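Local coordinates for protein diaminopimelate decarboxylase (Aquifex aeolicus, PDB 2P3E) that probably catalyses the pyridoxal 5'-phosphate-dependent decarboxylation of meso-diaminopimelate to L-lysine, the last step of the diaminopimelate route to lysine, at residues Leu196-Ile201 against Phe234-Leu239; Ile124-Val129 against Arg150-Val155; His326-Val331 against Leu356-Glu361. All coordinates share one frame; numbering follows the deposited sequence.

Contact 1. Residues Leu196-Ile201 against Phe234-Leu239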
loop_
_atom_site.group_PDB
_atom_site.type_symbol
_atom_site.label_atom_id
_atom_site.label_comp_id
_atom_site.label_asym_id
_atom_site.label_seq_id
_atom_site.Cartn_x
_atom_site.Cartn_y
_atom_site.Cartn_z
ATOM N N LEU B 196 2.003 -35.186 -11.715
ATOM C CA LEU B 196 1.769 -34.002 -12.544
ATOM C C LEU B 196 1.310 -34.429 -13.911
ATOM O O LEU B 196 1.744 -35.456 -14.433
ATOM C CB LEU B 196 3.033 -33.165 -12.706
ATOM C CG LEU B 196 3.735 -32.666 -11.448
ATOM C CD1 LEU B 196 4.890 -31.787 -11.870
ATOM C CD2 LEU B 196 2.746 -31.938 -10.515
ATOM N N GLU B 197 0.429 -33.632 -14.488
ATOM C CA GLU B 197 0.015 -33.827 -15.857
ATOM C C GLU B 197 0.366 -32.556 -16.638
ATOM O O GLU B 197 -0.217 -31.477 -16.399
ATOM C CB GLU B 197 -1.485 -34.082 -15.886
ATOM C CG GLU B 197 -2.030 -34.404 -17.258
ATOM C CD GLU B 197 -3.538 -34.531 -17.252
ATOM O OE1 GLU B 197 -4.125 -34.648 -16.142
ATOM O OE2 GLU B 197 -4.133 -34.512 -18.358
ATOM N N ILE B 198 1.315 -32.687 -17.562
ATOM C CA ILE B 198 1.736 -31.567 -18.414
ATOM C C ILE B 198 0.691 -31.270 -19.475
ATOM O O ILE B 198 0.451 -32.101 -20.357
ATOM C CB ILE B 198 3.080 -31.878 -19.105
ATOM C CG1 ILE B 198 4.165 -32.084 -18.048
ATOM C CG2 ILE B 198 3.442 -30.768 -20.114
ATOM C CD1 ILE B 198 5.440 -32.742 -18.589
ATOM N N VAL B 199 0.066 -30.099 -19.393
ATOM C CA VAL B 199 -1.036 -29.737 -20.307
ATOM C C VAL B 199 -0.864 -28.396 -21.038
ATOM O O VAL B 199 -1.634 -28.083 -21.951
ATOM C CB VAL B 199 -2.434 -29.703 -19.605
ATOM C CG1 VAL B 199 -2.806 -31.084 -19.002
ATOM C CG2 VAL B 199 -2.498 -28.611 -18.540
ATOM N N GLY B 200 0.115 -27.601 -20.629
ATOM C CA GLY B 200 0.202 -26.259 -21.178
ATOM C C GLY B 200 1.563 -25.633 -21.317
ATOM O O GLY B 200 2.574 -26.188 -20.889
ATOM N N ILE B 201 1.558 -24.455 -21.936
ATOM C CA ILE B 201 2.703 -23.546 -21.973
ATOM C C ILE B 201 2.142 -22.185 -21.606
ATOM O O ILE B 201 1.032 -21.845 -22.025
ATOM C CB ILE B 201 3.344 -23.436 -23.395
ATOM C CG1 ILE B 201 3.812 -24.806 -23.899
ATOM C CG2 ILE B 201 4.465 -22.357 -23.413
ATOM C CD1 ILE B 201 4.145 -24.837 -25.384
ATOM N N PHE B 234 4.687 -34.701 -26.104
ATOM C CA PHE B 234 3.861 -34.031 -25.089
ATOM C C PHE B 234 2.486 -33.674 -25.668
ATOM O O PHE B 234 2.365 -33.381 -26.862
ATOM C CB PHE B 234 4.538 -32.753 -24.554
ATOM C CG PHE B 234 5.814 -33.004 -23.801
ATOM C CD1 PHE B 234 5.806 -33.134 -22.415
ATOM C CD2 PHE B 234 7.027 -33.101 -24.472
ATOM C CE1 PHE B 234 6.993 -33.365 -21.704
ATOM C CE2 PHE B 234 8.211 -33.336 -23.776
ATOM C CZ PHE B 234 8.199 -33.460 -22.390
ATOM N N ASP B 235 1.462 -33.700 -24.818
ATOM C CA ASP B 235 0.116 -33.331 -25.209
ATOM C C ASP B 235 -0.203 -31.942 -24.639
ATOM O O ASP B 235 -0.740 -31.817 -23.540
ATOM C CB ASP B 235 -0.901 -34.368 -24.711
ATOM C CG ASP B 235 -2.333 -34.072 -25.177
ATOM O OD1 ASP B 235 -2.533 -33.232 -26.080
ATOM O OD2 ASP B 235 -3.270 -34.683 -24.623
ATOM N N ILE B 236 0.130 -30.916 -25.406
ATOM C CA ILE B 236 -0.091 -29.536 -24.994
ATOM C C ILE B 236 -1.495 -29.122 -25.411
ATOM O O ILE B 236 -1.747 -28.795 -26.581
ATOM C CB ILE B 236 1.015 -28.569 -25.549
ATOM C CG1 ILE B 236 2.435 -29.048 -25.200
ATOM C CG2 ILE B 236 0.807 -27.123 -25.057
ATOM C CD1 ILE B 236 2.728 -29.297 -23.690
ATOM N N LYS B 237 -2.405 -29.145 -24.435
ATOM C CA LYS B 237 -3.806 -28.800 -24.652
ATOM C C LYS B 237 -4.057 -27.289 -24.635
ATOM O O LYS B 237 -4.975 -26.815 -25.309
ATOM C CB LYS B 237 -4.684 -29.477 -23.595
ATOM C CG LYS B 237 -4.615 -30.994 -23.586
ATOM C CD LYS B 237 -5.333 -31.533 -22.336
ATOM C CE LYS B 237 -5.233 -33.060 -22.224
ATOM N NZ LYS B 237 -5.905 -33.750 -23.361
ATOM N N TYR B 238 -3.233 -26.543 -23.878
ATOM C CA TYR B 238 -3.443 -25.092 -23.651
ATOM C C TYR B 238 -2.204 -24.238 -23.918
ATOM O O TYR B 238 -1.095 -24.593 -23.542
ATOM C CB TYR B 238 -3.934 -24.802 -22.219
ATOM C CG TYR B 238 -5.090 -25.685 -21.828
ATOM C CD1 TYR B 238 -6.388 -25.425 -22.291
ATOM C CD2 TYR B 238 -4.885 -26.787 -21.021
ATOM C CE1 TYR B 238 -7.462 -26.265 -21.949
ATOM C CE2 TYR B 238 -5.940 -27.623 -20.667
ATOM C CZ TYR B 238 -7.213 -27.363 -21.150
ATOM O OH TYR B 238 -8.236 -28.221 -20.792
ATOM N N LEU B 239 -2.429 -23.115 -24.574
ATOM C CA LEU B 239 -1.412 -22.091 -24.742
ATOM C C LEU B 239 -1.965 -20.827 -24.123
ATOM O O LEU B 239 -2.860 -20.183 -24.675
ATOM C CB LEU B 239 -1.088 -21.858 -26.213
ATOM C CG LEU B 239 -0.471 -23.041 -26.970
ATOM C CD1 LEU B 239 -0.193 -22.629 -28.416
ATOM C CD2 LEU B 239 0.798 -23.569 -26.283
HETATM O O HOH W 1 1.723 -33.837 -22.019
#
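The F234 phenyl ring meets I198 at its edge: CD1 of I198 lies close to the ring plane, 3.5 Å from F234 CE1. Y238 is also approached edge-on, with V199 CG2 in the plane of its ring and 3.9 Å from Y238 CD2, while one face of the same ring carries K237 CB, set off toward the rim. The V199 and Y238 side chains lie side by side and point the same way. With chi1 of V199 at -60°, CG2 stands between the backbone N and the carbonyl carbon, and this is the methyl that reaches the tyrosine.

V199 O accepts two backbone donors. Y238 N donates at 2.9 Å; K237 N, at 2.8 Å, makes a weak, strongly bent bond. I201 N then donates to Y238 O at 3.1 Å, and the segments pair in parallel with G200 facing Y238 and I201 facing L239. Segment 196-201 and the strand part of 234-239 belong to strands 196-202 and 238-240 of a beta-alpha-beta unit, joined through helix 214-231 in the TIM-barrel-type pyridoxal-binding domain.

On the helix side, I201 and L239 lie alongside each other, CD1 of I201 being 3.7 Å from L239 CD2. I236 crosses I201 at about a right angle, laying CG2 against its CG1, and turns its CD1 toward I198 CG2. V222 and L229 of helix 214-231 cover I201, and Y226 covers I236.

Before the strand pairing begins, the segments are bridged by a water that donates to I198 O at 2.7 Å and accepts from D235 N. Nearby, at the exposed margin, K237 bends at its last torsion, chi4 -63°, to form a salt bridge from NZ to D235 OD2, 3.1 Å.

Contact 2. Residues Ile124-Val129 against Arg150-Val155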
loop_
_atom_site.group_PDB
_atom_site.type_symbol
_atom_site.label_atom_id
_atom_site.label_comp_id
_atom_site.label_asym_id
_atom_site.label_seq_id
_atom_site.Cartn_x
_atom_site.Cartn_y
_atom_site.Cartn_z
ATOM N N ILE B 124 -8.093 -27.151 -10.219
ATOM C CA ILE B 124 -8.061 -25.988 -11.122
ATOM C C ILE B 124 -7.551 -26.444 -12.494
ATOM O O ILE B 124 -6.963 -27.528 -12.596
ATOM C CB ILE B 124 -7.209 -24.818 -10.558
ATOM C CG1 ILE B 124 -5.748 -25.247 -10.374
ATOM C CG2 ILE B 124 -7.828 -24.280 -9.255
ATOM C CD1 ILE B 124 -4.773 -24.085 -10.260
ATOM N N LEU B 125 -7.783 -25.636 -13.528
ATOM C CA LEU B 125 -7.433 -25.999 -14.902
ATOM C C LEU B 125 -5.935 -26.277 -15.045
ATOM O O LEU B 125 -5.527 -27.317 -15.588
ATOM C CB LEU B 125 -7.893 -24.912 -15.887
ATOM C CG LEU B 125 -7.676 -25.176 -17.381
ATOM C CD1 LEU B 125 -8.423 -26.455 -17.869
ATOM C CD2 LEU B 125 -8.114 -23.966 -18.195
ATOM N N MET B 126 -5.123 -25.365 -14.511
ATOM C CA MET B 126 -3.704 -25.391 -14.757
ATOM C C MET B 126 -2.926 -24.528 -13.762
ATOM O O MET B 126 -3.320 -23.396 -13.480
ATOM C CB MET B 126 -3.479 -24.865 -16.174
ATOM C CG MET B 126 -2.110 -25.025 -16.753
ATOM S SD MET B 126 -2.253 -24.780 -18.527
ATOM C CE MET B 126 -2.205 -22.990 -18.741
ATOM N N PHE B 127 -1.825 -25.081 -13.252
ATOM C CA PHE B 127 -0.789 -24.313 -12.559
ATOM C C PHE B 127 0.256 -23.810 -13.564
ATOM O O PHE B 127 0.859 -24.607 -14.317
ATOM C CB PHE B 127 -0.081 -25.178 -11.517
ATOM C CG PHE B 127 -0.945 -25.568 -10.359
ATOM C CD1 PHE B 127 -0.972 -24.794 -9.201
ATOM C CD2 PHE B 127 -1.764 -26.699 -10.438
ATOM C CE1 PHE B 127 -1.796 -25.160 -8.123
ATOM C CE2 PHE B 127 -2.587 -27.074 -9.366
ATOM C CZ PHE B 127 -2.596 -26.308 -8.213
ATOM N N ASN B 128 0.457 -22.496 -13.592
ATOM C CA ASN B 128 1.557 -21.905 -14.351
ATOM C C ASN B 128 2.781 -21.812 -13.457
ATOM O O ASN B 128 2.892 -20.929 -12.592
ATOM C CB ASN B 128 1.161 -20.549 -14.963
ATOM C CG ASN B 128 0.076 -20.693 -16.009
ATOM O OD1 ASN B 128 0.084 -21.648 -16.797
ATOM N ND2 ASN B 128 -0.857 -19.753 -16.033
ATOM N N VAL B 129 3.696 -22.755 -13.683
ATOM C CA VAL B 129 4.773 -23.039 -12.778
ATOM C C VAL B 129 5.960 -22.111 -13.008
ATOM O O VAL B 129 6.389 -21.873 -14.150
ATOM C CB VAL B 129 5.184 -24.550 -12.827
ATOM C CG1 VAL B 129 6.385 -24.805 -11.978
ATOM C CG2 VAL B 129 4.032 -25.438 -12.325
ATOM N N ARG B 150 -2.390 -30.395 -12.928
ATOM C CA ARG B 150 -2.155 -30.049 -14.323
ATOM C C ARG B 150 -1.248 -28.823 -14.396
ATOM O O ARG B 150 -1.502 -27.812 -13.729
ATOM C CB ARG B 150 -3.478 -29.777 -15.035
ATOM C CG ARG B 150 -4.263 -31.022 -15.428
ATOM C CD ARG B 150 -5.675 -30.629 -15.843
ATOM N NE ARG B 150 -6.381 -30.061 -14.694
ATOM C CZ ARG B 150 -7.056 -30.780 -13.799
ATOM N NH1 ARG B 150 -7.135 -32.102 -13.928
ATOM N NH2 ARG B 150 -7.651 -30.179 -12.772
ATOM N N ILE B 151 -0.186 -28.908 -15.190
ATOM C CA ILE B 151 0.810 -27.842 -15.229
ATOM C C ILE B 151 1.142 -27.277 -16.622
ATOM O O ILE B 151 1.006 -27.952 -17.667
ATOM C CB ILE B 151 2.146 -28.272 -14.545
ATOM C CG1 ILE B 151 2.800 -29.399 -15.348
ATOM C CG2 ILE B 151 1.926 -28.664 -13.056
ATOM C CD1 ILE B 151 4.321 -29.432 -15.210
ATOM N N ALA B 152 1.590 -26.024 -16.591
ATOM C CA ALA B 152 2.295 -25.383 -17.688
ATOM C C ALA B 152 3.570 -24.813 -17.107
ATOM O O ALA B 152 3.620 -24.477 -15.922
ATOM C CB ALA B 152 1.452 -24.264 -18.267
ATOM N N ILE B 153 4.600 -24.670 -17.932
ATOM C CA ILE B 153 5.786 -23.927 -17.507
ATOM C C ILE B 153 5.638 -22.480 -17.983
ATOM O O ILE B 153 5.272 -22.236 -19.146
ATOM C CB ILE B 153 7.120 -24.550 -18.058
ATOM C CG1 ILE B 153 7.305 -26.005 -17.577
ATOM C CG2 ILE B 153 8.346 -23.690 -17.666
ATOM C CD1 ILE B 153 7.290 -26.176 -16.091
ATOM N N ARG B 154 5.918 -21.529 -17.084
ATOM C CA ARG B 154 5.985 -20.139 -17.500
ATOM C C ARG B 154 7.302 -19.865 -18.212
ATOM O O ARG B 154 8.371 -19.960 -17.602
ATOM C CB ARG B 154 5.840 -19.153 -16.341
ATOM C CG ARG B 154 5.747 -17.730 -16.918
ATOM C CD ARG B 154 5.800 -16.678 -15.865
ATOM N NE ARG B 154 5.792 -15.318 -16.420
ATOM C CZ ARG B 154 5.374 -14.254 -15.737
ATOM N NH1 ARG B 154 4.928 -14.399 -14.492
ATOM N NH2 ARG B 154 5.399 -13.049 -16.290
ATOM N N VAL B 155 7.207 -19.509 -19.491
ATOM C CA VAL B 155 8.386 -19.265 -20.315
ATOM C C VAL B 155 8.533 -17.785 -20.632
ATOM O O VAL B 155 7.524 -17.086 -20.811
ATOM C CB VAL B 155 8.394 -20.150 -21.618
ATOM C CG1 VAL B 155 8.187 -21.638 -21.272
ATOM C CG2 VAL B 155 7.342 -19.710 -22.609
HETATM O O HOH W 2 -4.637 -29.092 -11.470
HETATM O O HOH W 3 8.858 -20.868 -15.022
#
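F127 and V129 face I151 and I153 across a parallel pair of strands inclined at 29°, stitched by four nearly straight bonds: F127 N to R150 O, A152 N to F127 O, V129 N to A152 O and R154 N to V129 O. In the loop just before strand 126-129, the R150 side chain supplies the bonds. It bends at chi3 (-64°), bringing the guanidinium edge to two successive carbonyl oxygens. NH2 donates to I124 O at 2.7 Å and NE to L125 O at 3.0 Å; both oxygens lie in the guanidinium plane, although each donor stands above the plane of the carbonyl it meets. NH2 also forms a salt bridge with E123, and a water joins I124 O to R150 N. I124 CD1 lies over the centre of one face of the F127 ring, whereas R150 O lies at that ring's edge.

Beyond, the V129 and I151 side chains cross obliquely, their CG2 methyls 3.9 Å apart. On the face carrying N128 and A152, A152 CB touches both M126 SD, 3.7 Å away, and N128 OD1, 3.3 Å away. This buried amide oxygen has no polar partner in the model; N128 ND2 bonds weakly to D240. R154 directs its guanidinium to H204 O and E130. Strands 126-129 and 149-156 with helix 132-145 form a beta-alpha-beta unit of the barrel, and N128 approaches E279, a probable cofactor-binding residue.

Contact 3. Residues His326-Val331 against Leu356-Glu361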
loop_
_atom_site.group_PDB
_atom_site.type_symbol
_atom_site.label_atom_id
_atom_site.label_comp_id
_atom_site.label_asym_id
_atom_site.label_seq_id
_atom_site.Cartn_x
_atom_site.Cartn_y
_atom_site.Cartn_z
ATOM N N HIS B 326 -2.558 9.769 -14.080
ATOM C CA HIS B 326 -4.008 9.613 -14.131
ATOM C C HIS B 326 -4.618 10.973 -14.498
ATOM O O HIS B 326 -4.282 11.987 -13.890
ATOM C CB HIS B 326 -4.561 9.158 -12.771
ATOM C CG HIS B 326 -4.258 7.725 -12.454
ATOM N ND1 HIS B 326 -5.188 6.718 -12.600
ATOM C CD2 HIS B 326 -3.121 7.130 -12.010
ATOM C CE1 HIS B 326 -4.634 5.559 -12.273
ATOM N NE2 HIS B 326 -3.385 5.782 -11.907
ATOM N N HIS B 327 -5.499 10.969 -15.486
ATOM C CA HIS B 327 -6.219 12.174 -15.886
ATOM C C HIS B 327 -7.181 12.586 -14.770
ATOM O O HIS B 327 -7.884 11.743 -14.194
ATOM C CB HIS B 327 -6.948 11.950 -17.209
ATOM C CG HIS B 327 -7.300 13.220 -17.938
ATOM N ND1 HIS B 327 -6.355 14.141 -18.326
ATOM C CD2 HIS B 327 -8.493 13.704 -18.364
ATOM C CE1 HIS B 327 -6.949 15.152 -18.943
ATOM N NE2 HIS B 327 -8.246 14.904 -18.992
ATOM N N ILE B 328 -7.160 13.878 -14.432
ATOM C CA ILE B 328 -8.009 14.417 -13.359
ATOM C C ILE B 328 -8.842 15.592 -13.901
ATOM O O ILE B 328 -8.283 16.543 -14.458
ATOM C CB ILE B 328 -7.190 14.862 -12.113
ATOM C CG1 ILE B 328 -6.338 13.676 -11.586
ATOM C CG2 ILE B 328 -8.119 15.408 -11.026
ATOM C CD1 ILE B 328 -5.491 13.987 -10.362
ATOM N N ILE B 329 -10.159 15.499 -13.723
ATOM C CA ILE B 329 -11.104 16.469 -14.259
ATOM C C ILE B 329 -12.080 16.909 -13.171
ATOM O O ILE B 329 -12.359 16.135 -12.233
ATOM C CB ILE B 329 -11.894 15.895 -15.471
ATOM C CG1 ILE B 329 -12.729 14.667 -15.050
ATOM C CG2 ILE B 329 -10.921 15.571 -16.607
ATOM C CD1 ILE B 329 -13.602 14.039 -16.155
ATOM N N PRO B 330 -12.620 18.139 -13.295
ATOM C CA PRO B 330 -13.647 18.560 -12.345
ATOM C C PRO B 330 -14.991 17.869 -12.606
ATOM O O PRO B 330 -15.346 17.559 -13.762
ATOM C CB PRO B 330 -13.716 20.079 -12.557
ATOM C CG PRO B 330 -13.364 20.265 -14.027
ATOM C CD PRO B 330 -12.331 19.189 -14.304
ATOM N N VAL B 331 -15.703 17.556 -11.533
ATOM C CA VAL B 331 -17.047 17.001 -11.644
ATOM C C VAL B 331 -18.011 18.101 -12.165
ATOM O O VAL B 331 -18.978 17.797 -12.863
ATOM C CB VAL B 331 -17.507 16.396 -10.276
ATOM C CG1 VAL B 331 -19.026 16.117 -10.226
ATOM C CG2 VAL B 331 -16.695 15.120 -9.950
ATOM N N LEU B 356 1.191 16.010 -10.177
ATOM C CA LEU B 356 2.110 17.132 -9.968
ATOM C C LEU B 356 2.160 18.051 -11.173
ATOM O O LEU B 356 2.151 17.577 -12.303
ATOM C CB LEU B 356 3.527 16.624 -9.670
ATOM C CG LEU B 356 3.738 15.711 -8.450
ATOM C CD1 LEU B 356 5.198 15.270 -8.366
ATOM C CD2 LEU B 356 3.333 16.411 -7.180
ATOM N N ASP B 357 2.245 19.361 -10.928
ATOM C CA ASP B 357 2.397 20.367 -12.003
ATOM C C ASP B 357 1.371 20.137 -13.114
ATOM O O ASP B 357 1.714 20.137 -14.314
ATOM C CB ASP B 357 3.817 20.313 -12.581
ATOM C CG ASP B 357 4.870 20.802 -11.609
ATOM O OD1 ASP B 357 4.579 21.689 -10.776
ATOM O OD2 ASP B 357 6.000 20.289 -11.675
ATOM N N ARG B 358 0.111 19.930 -12.720
ATOM C CA ARG B 358 -0.931 19.568 -13.659
ATOM C C ARG B 358 -1.884 20.722 -13.911
ATOM O O ARG B 358 -2.300 21.422 -12.969
ATOM C CB ARG B 358 -1.717 18.353 -13.147
ATOM C CG ARG B 358 -2.748 17.805 -14.125
ATOM C CD ARG B 358 -2.132 16.930 -15.252
ATOM N NE ARG B 358 -1.299 15.839 -14.721
ATOM C CZ ARG B 358 -1.779 14.689 -14.249
ATOM N NH1 ARG B 358 -3.089 14.453 -14.263
ATOM N NH2 ARG B 358 -0.952 13.758 -13.762
ATOM N N GLU B 359 -2.255 20.892 -15.179
ATOM C CA GLU B 359 -3.253 21.878 -15.570
ATOM C C GLU B 359 -4.641 21.387 -15.187
ATOM O O GLU B 359 -5.018 20.239 -15.478
ATOM C CB GLU B 359 -3.197 22.136 -17.079
ATOM C CG GLU B 359 -2.060 23.069 -17.497
ATOM C CD GLU B 359 -2.353 24.548 -17.250
ATOM O OE1 GLU B 359 -3.397 24.893 -16.631
ATOM O OE2 GLU B 359 -1.517 25.374 -17.681
ATOM N N ILE B 360 -5.382 22.255 -14.512
ATOM C CA ILE B 360 -6.730 21.939 -14.077
ATOM C C ILE B 360 -7.513 23.228 -13.859
ATOM O O ILE B 360 -6.947 24.242 -13.453
ATOM C CB ILE B 360 -6.724 21.099 -12.768
ATOM C CG1 ILE B 360 -8.121 20.531 -12.486
ATOM C CG2 ILE B 360 -6.172 21.911 -11.587
ATOM C CD1 ILE B 360 -8.154 19.524 -11.324
ATOM N N GLU B 361 -8.805 23.172 -14.160
ATOM C CA GLU B 361 -9.740 24.250 -13.860
ATOM C C GLU B 361 -9.581 24.599 -12.394
ATOM O O GLU B 361 -9.413 23.701 -11.542
ATOM C CB GLU B 361 -11.150 23.750 -14.120
ATOM C CG GLU B 361 -12.100 24.755 -14.695
ATOM C CD GLU B 361 -13.417 24.122 -15.111
ATOM O OE1 GLU B 361 -13.430 23.243 -16.010
ATOM O OE2 GLU B 361 -14.443 24.516 -14.536
HETATM O O HOH W 4 -1.303 11.520 -12.074
HETATM O O HOH W 5 -5.427 15.916 -15.517
#
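R358 spans a gap between two strands that run nearly alike, 15° apart, yet are not paired: their axes come no closer than 7.0 Å, and this arginine makes the one direct hydrogen bond between the segments, to H326 just before strand 328-330. Its CG is anti to the backbone N (chi1 -174°), and bends at chi2 and chi3 fold the side chain so that the guanidinium is presented edge-on to the backbone of H326. NH1 donates to H326 O at 2.8 Å, the oxygen lying near the guanidinium plane.

Two waters also lie near that plane, one beside H326 O on the NH1/NH2 edge and one on the NE side of NH1. The first accepts from R358 NH2 at 2.8 Å and from H326 N, so the arginine grips both backbone polar atoms of this residue, one directly and one through water. The second accepts from NH1 and from I328 N at 2.9 Å. Y325 adds a cation-pi contact to R358.

Further along, the contacts are few. I328 CG2 meets I360 CD1 at 4.1 Å, the two side chains crossing obliquely. P330 crosses E361 at about a right angle, its CG 3.6 Å from E361 OE1, while E361 OE2 bonds to K334 N and forms a salt bridge with R336.

Each strand has its backbone partner in the mixed sheet, apart from the parallel sheet of the pyridoxal-binding barrel: 328-330 pairs antiparallel with 368-371, and 358-361 with 338-344, where D357 and R358 both face A341 in a G1 bulge. The H326 ring, bonded through ND1 to L372 O, packs on helix 318-322 against R318, a probable substrate-binding residue.

In the fold
Contacts 1 and 2 are neighbours in one parallel barrel sheet, their centres 8 Å apart. Strands 149-156 and 196-202 lie side by side, so four neighbouring strands of the sheet, 126-129, 149-156, 196-202 and 238-240, run through both. Contact 2 is buried, with a regular backbone ladder and one arginine clamped on the loop before it, and reaches nearest the cofactor region; contact 1 is partly exposed, begins in loop and carries a salt bridge within 234-239 at its exposed margin. Contact 3 lies on the opposite side of the chain's centre, nearest atoms about 21 Å from contact 2, in the mixed sheet. There an arginine and waters replace the backbone ladder, though the contact is also largely buried.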